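Side-chain contact in tubulin-like protein CetZ1 (Haloferax volcanii, PDB 4B46), which is a GTP-binding cytoskeletal protein that controls cell shape and is essential for developing the rod-shaped cells needed for efficient swimming: residues W172-E177 with Y183-E188. Numbering follows the deposited sequence.
Sequences WRKTGE and YDEINE. With GDP (guanosine-5'-diphosphate), chain B.
W172 and I186 mark the closest backbone approach, their CA atoms 6.9 Å apart, where the irregular loop 172-177 runs beside a turn of helix 179-198. The W172 carbonyl faces the helix, its O lying 3.6 Å from I186 CG1. W172 O also accepts a hydrogen bond from K174 NZ at 3.0 Å, the donor tilted 28° from the carbonyl plane. Bends at chi2, chi3 and chi4 curl the lysine back, and E189, one turn beyond E185, gives its ammonium a salt bridge as well. A long flexible residue suits this place: its methylenes pack on the helix (K174 CD to E185 CB, 3.6 Å) while its amine turns back. The E177 and E185 carboxylates approach from opposite directions, their planes 29° apart; such closeness would ordinarily be repulsive, but E177 is poorly ordered and its placement doubtful.

In the tubulin/FtsZ fold this is the long central helix linking the GTPase and C-terminal domains, with Y183 and N187, which hold the guanine, turned to the nucleotide. Branched I186 serves both sides: CG1 meets the loop, while CG2 makes van der Waals contact with GDP N2 at 3.6 Å. Y183 lays its ring flat against the purine, with GDP C5 3.5 Å above its centre. Replacing Y183 by an alanine removes that aromatic surface and would probably leave one face of the guanine without its stacking partner, freer to tilt. N187, whose amide accepts and donates, reads the base edge: OD1 takes GDP N1 at 2.7 Å and, weakly, N2, while ND2 donates to O6 at a 160° angle.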
ATOM      1  N   TRP A 172     -13.554  -3.175  -3.738  1.00 17.81           N
ATOM      2  CA  TRP A 172     -13.805  -1.746  -3.861  1.00 18.21           C
ATOM      3  C   TRP A 172     -14.324  -1.356  -5.252  1.00 21.37           C
ATOM      4  O   TRP A 172     -14.219  -0.200  -5.661  1.00 29.21           O
ATOM      5  CB  TRP A 172     -12.534  -0.966  -3.531  1.00 14.58           C
ATOM      6  CG  TRP A 172     -12.113  -1.132  -2.087  1.00 17.53           C
ATOM      7  CD1 TRP A 172     -11.390  -2.154  -1.559  1.00 17.54           C
ATOM      8  CD2 TRP A 172     -12.416  -0.247  -1.003  1.00 17.54           C
ATOM      9  NE1 TRP A 172     -11.223  -1.963  -0.205  1.00 15.16           N
ATOM     10  CE2 TRP A 172     -11.834  -0.793   0.158  1.00 20.73           C
ATOM     11  CE3 TRP A 172     -13.124   0.954  -0.902  1.00 23.10           C
ATOM     12  CZ2 TRP A 172     -11.939  -0.181   1.409  1.00 21.64           C
ATOM     13  CZ3 TRP A 172     -13.223   1.562   0.333  1.00 26.59           C
ATOM     14  CH2 TRP A 172     -12.632   0.996   1.473  1.00 21.57           C
ATOM     15  N   ARG A 173     -14.881  -2.320  -5.975  1.00 24.49           N
ATOM     16  CA  ARG A 173     -15.361  -2.046  -7.330  1.00 33.57           C
ATOM     17  C   ARG A 173     -16.441  -0.968  -7.361  1.00 38.17           C
ATOM     18  O   ARG A 173     -17.262  -0.860  -6.450  1.00 35.70           O
ATOM     19  CB  ARG A 173     -15.847  -3.332  -8.006  1.00 35.06           C
ATOM     20  CG  ARG A 173     -14.716  -4.180  -8.544  1.00 34.66           C
ATOM     21  CD  ARG A 173     -14.943  -5.658  -8.312  1.00 39.55           C
ATOM     22  NE  ARG A 173     -16.028  -6.200  -9.110  1.00 51.45           N
ATOM     23  CZ  ARG A 173     -16.982  -6.990  -8.632  1.00 56.97           C
ATOM     24  NH1 ARG A 173     -16.992  -7.326  -7.346  1.00 53.86           N
ATOM     25  NH2 ARG A 173     -17.928  -7.441  -9.442  1.00 59.95           N
ATOM     26  N   LYS A 174     -16.412  -0.152  -8.407  1.00 40.86           N
ATOM     27  CA  LYS A 174     -17.393   0.911  -8.573  1.00 47.85           C
ATOM     28  C   LYS A 174     -18.236   0.562  -9.803  1.00 52.80           C
ATOM     29  O   LYS A 174     -17.764   0.631 -10.938  1.00 53.25           O
ATOM     30  CB  LYS A 174     -16.683   2.261  -8.714  1.00 46.20           C
ATOM     31  CG  LYS A 174     -15.395   2.344  -7.878  1.00 45.57           C
ATOM     32  CD  LYS A 174     -15.306   3.614  -7.035  1.00 48.10           C
ATOM     33  CE  LYS A 174     -15.711   3.397  -5.571  1.00 41.74           C
ATOM     34  NZ  LYS A 174     -14.700   2.655  -4.723  1.00 31.88           N
ATOM     35  N   THR A 175     -19.479   0.163  -9.565  1.00 56.36           N
ATOM     36  CA  THR A 175     -20.278  -0.507 -10.592  1.00 63.39           C
ATOM     37  C   THR A 175     -20.736   0.347 -11.775  1.00 62.33           C
ATOM     38  O   THR A 175     -20.435   0.027 -12.927  1.00 68.80           O
ATOM     39  CB  THR A 175     -21.485  -1.243  -9.976  1.00 65.19           C
ATOM     40  OG1 THR A 175     -21.014  -2.364  -9.219  1.00 67.65           O
ATOM     41  CG2 THR A 175     -22.435  -1.735 -11.066  1.00 67.37           C
ATOM     42  N   GLY A 176     -21.455   1.430 -11.500  1.00 57.00           N
ATOM     43  CA  GLY A 176     -22.071   2.210 -12.563  1.00 63.07           C
ATOM     44  C   GLY A 176     -21.086   2.970 -13.431  1.00 67.11           C
ATOM     45  O   GLY A 176     -21.465   3.613 -14.411  1.00 69.62           O
ATOM     46  N   GLU A 177     -19.810   2.876 -13.081  1.00 66.71           N
ATOM     47  CA  GLU A 177     -18.795   3.734 -13.671  1.00 59.23           C
ATOM     48  C   GLU A 177     -17.936   3.072 -14.725  1.00 47.60           C
ATOM     49  O   GLU A 177     -17.864   1.850 -14.818  1.00 46.62           O
ATOM     50  CB  GLU A 177     -17.890   4.281 -12.579  1.00 61.45           C
ATOM     51  CG  GLU A 177     -18.585   5.233 -11.650  1.00 68.90           C
ATOM     52  CD  GLU A 177     -17.665   6.334 -11.212  1.00 73.10           C
ATOM     53  OE1 GLU A 177     -16.742   6.041 -10.426  1.00 72.77           O
ATOM     54  OE2 GLU A 177     -17.851   7.480 -11.675  1.00 76.00           O
ATOM     55  N   TYR A 183     -11.139   3.629 -11.319  1.00 30.62           N
ATOM     56  CA  TYR A 183      -9.766   3.655 -10.813  1.00 25.21           C
ATOM     57  C   TYR A 183      -9.415   4.989 -10.159  1.00 23.58           C
ATOM     58  O   TYR A 183      -8.703   5.017  -9.158  1.00 22.49           O
ATOM     59  CB  TYR A 183      -8.747   3.311 -11.910  1.00 25.35           C
ATOM     60  CG  TYR A 183      -8.728   1.845 -12.300  1.00 26.66           C
ATOM     61  CD1 TYR A 183      -8.915   0.853 -11.348  1.00 27.14           C
ATOM     62  CD2 TYR A 183      -8.528   1.455 -13.621  1.00 26.46           C
ATOM     63  CE1 TYR A 183      -8.897  -0.489 -11.694  1.00 24.81           C
ATOM     64  CE2 TYR A 183      -8.503   0.115 -13.975  1.00 28.28           C
ATOM     65  CZ  TYR A 183      -8.697  -0.850 -13.004  1.00 28.24           C
ATOM     66  OH  TYR A 183      -8.686  -2.183 -13.340  1.00 32.01           O
ATOM     67  N   ASP A 184      -9.918   6.090 -10.717  1.00 23.38           N
ATOM     68  CA  ASP A 184      -9.674   7.410 -10.128  1.00 30.00           C
ATOM     69  C   ASP A 184     -10.211   7.495  -8.704  1.00 30.53           C
ATOM     70  O   ASP A 184      -9.562   8.051  -7.819  1.00 32.52           O
ATOM     71  CB  ASP A 184     -10.310   8.523 -10.966  1.00 34.84           C
ATOM     72  CG  ASP A 184      -9.575   8.769 -12.267  1.00 38.60           C
ATOM     73  OD1 ASP A 184      -8.448   8.250 -12.423  1.00 40.16           O
ATOM     74  OD2 ASP A 184     -10.136   9.476 -13.136  1.00 38.50           O
ATOM     75  N   GLU A 185     -11.403   6.952  -8.485  1.00 22.99           N
ATOM     76  CA  GLU A 185     -11.987   6.983  -7.152  1.00 24.14           C
ATOM     77  C   GLU A 185     -11.304   5.978  -6.253  1.00 23.07           C
ATOM     78  O   GLU A 185     -11.026   6.277  -5.093  1.00 22.98           O
ATOM     79  CB  GLU A 185     -13.504   6.767  -7.208  1.00 29.47           C
ATOM     80  CG  GLU A 185     -14.196   7.866  -7.989  1.00 40.60           C
ATOM     81  CD  GLU A 185     -15.674   7.610  -8.212  1.00 57.62           C
ATOM     82  OE1 GLU A 185     -16.192   6.578  -7.730  1.00 63.71           O
ATOM     83  OE2 GLU A 185     -16.318   8.446  -8.877  1.00 60.28           O
ATOM     84  N   ILE A 186     -10.997   4.800  -6.788  1.00 21.60           N
ATOM     85  CA  ILE A 186     -10.259   3.803  -6.008  1.00 18.13           C
ATOM     86  C   ILE A 186      -8.888   4.320  -5.567  1.00 23.32           C
ATOM     87  O   ILE A 186      -8.489   4.149  -4.406  1.00 19.14           O
ATOM     88  CB  ILE A 186     -10.109   2.475  -6.761  1.00 20.47           C
ATOM     89  CG1 ILE A 186     -11.471   1.779  -6.878  1.00 26.30           C
ATOM     90  CG2 ILE A 186      -9.102   1.566  -6.052  1.00 18.52           C
ATOM     91  CD1 ILE A 186     -11.505   0.624  -7.884  1.00 25.71           C
ATOM     92  N   ASN A 187      -8.177   4.975  -6.479  1.00 16.54           N
ATOM     93  CA  ASN A 187      -6.863   5.519  -6.134  1.00 15.01           C
ATOM     94  C   ASN A 187      -6.928   6.583  -5.034  1.00 16.73           C
ATOM     95  O   ASN A 187      -6.008   6.694  -4.236  1.00 19.42           O
ATOM     96  CB  ASN A 187      -6.141   6.067  -7.374  1.00 17.59           C
ATOM     97  CG  ASN A 187      -5.803   4.978  -8.379  1.00 22.21           C
ATOM     98  OD1 ASN A 187      -5.885   3.791  -8.072  1.00 17.99           O
ATOM     99  ND2 ASN A 187      -5.402   5.382  -9.584  1.00 17.52           N
ATOM    100  N   GLU A 188      -8.011   7.359  -5.002  1.00 16.78           N
ATOM    101  CA  GLU A 188      -8.247   8.312  -3.914  1.00 21.97           C
ATOM    102  C   GLU A 188      -8.429   7.588  -2.586  1.00 20.70           C
ATOM    103  O   GLU A 188      -7.891   8.001  -1.561  1.00 19.73           O
ATOM    104  CB  GLU A 188      -9.500   9.141  -4.188  1.00 31.17           C
ATOM    105  CG  GLU A 188      -9.327  10.243  -5.208  1.00 53.29           C
ATOM    106  CD  GLU A 188      -8.842  11.542  -4.587  1.00 67.52           C
ATOM    107  OE1 GLU A 188      -8.442  11.529  -3.401  1.00 71.31           O
ATOM    108  OE2 GLU A 188      -8.861  12.578  -5.286  1.00 71.30           O
TER
HETATM  109  PB  GDP B1368       1.071  -3.436 -15.857  1.00 19.24           P
HETATM  110  O1B GDP B1368       1.402  -4.452 -16.912  1.00 17.26           O
HETATM  111  O2B GDP B1368       1.447  -2.032 -16.271  1.00 17.24           O
HETATM  112  O3B GDP B1368       1.765  -3.841 -14.583  1.00 16.32           O
HETATM  113  O3A GDP B1368      -0.517  -3.548 -15.695  1.00 18.80           O
HETATM  114  PA  GDP B1368      -1.440  -2.419 -15.041  1.00 18.22           P
HETATM  115  O1A GDP B1368      -0.760  -1.728 -13.908  1.00 17.92           O
HETATM  116  O2A GDP B1368      -1.918  -1.473 -16.106  1.00 15.31           O
HETATM  117  O5' GDP B1368      -2.681  -3.319 -14.535  1.00 17.34           O
HETATM  118  C5' GDP B1368      -2.414  -4.319 -13.549  1.00 15.23           C
HETATM  119  C4' GDP B1368      -3.615  -4.452 -12.631  1.00 16.55           C
HETATM  120  O4' GDP B1368      -3.753  -3.281 -11.845  1.00 16.17           O
HETATM  121  C3' GDP B1368      -4.920  -4.511 -13.402  1.00 15.26           C
HETATM  122  O3' GDP B1368      -5.191  -5.873 -13.701  1.00 23.00           O
HETATM  123  C2' GDP B1368      -5.945  -3.906 -12.456  1.00 18.14           C
HETATM  124  O2' GDP B1368      -6.373  -4.873 -11.495  1.00 16.77           O
HETATM  125  C1' GDP B1368      -5.143  -2.941 -11.637  1.00 19.09           C
HETATM  126  N9  GDP B1368      -5.178  -1.528 -12.037  1.00 15.59           N
HETATM  127  C8  GDP B1368      -4.874  -1.007 -13.244  1.00 19.04           C
HETATM  128  N7  GDP B1368      -4.935   0.351 -13.199  1.00 22.24           N
HETATM  129  C5  GDP B1368      -5.249   0.700 -11.926  1.00 22.37           C
HETATM  130  C6  GDP B1368      -5.450   1.954 -11.170  1.00 20.25           C
HETATM  131  O6  GDP B1368      -5.345   3.081 -11.722  1.00 18.50           O
HETATM  132  N1  GDP B1368      -5.763   1.845  -9.873  1.00 18.24           N
HETATM  133  C2  GDP B1368      -5.893   0.666  -9.239  1.00 18.79           C
HETATM  134  N2  GDP B1368      -6.226   0.662  -7.927  1.00 19.67           N
HETATM  135  N3  GDP B1368      -5.714  -0.521  -9.862  1.00 20.38           N
HETATM  136  C4  GDP B1368      -5.394  -0.550 -11.172  1.00 20.12           C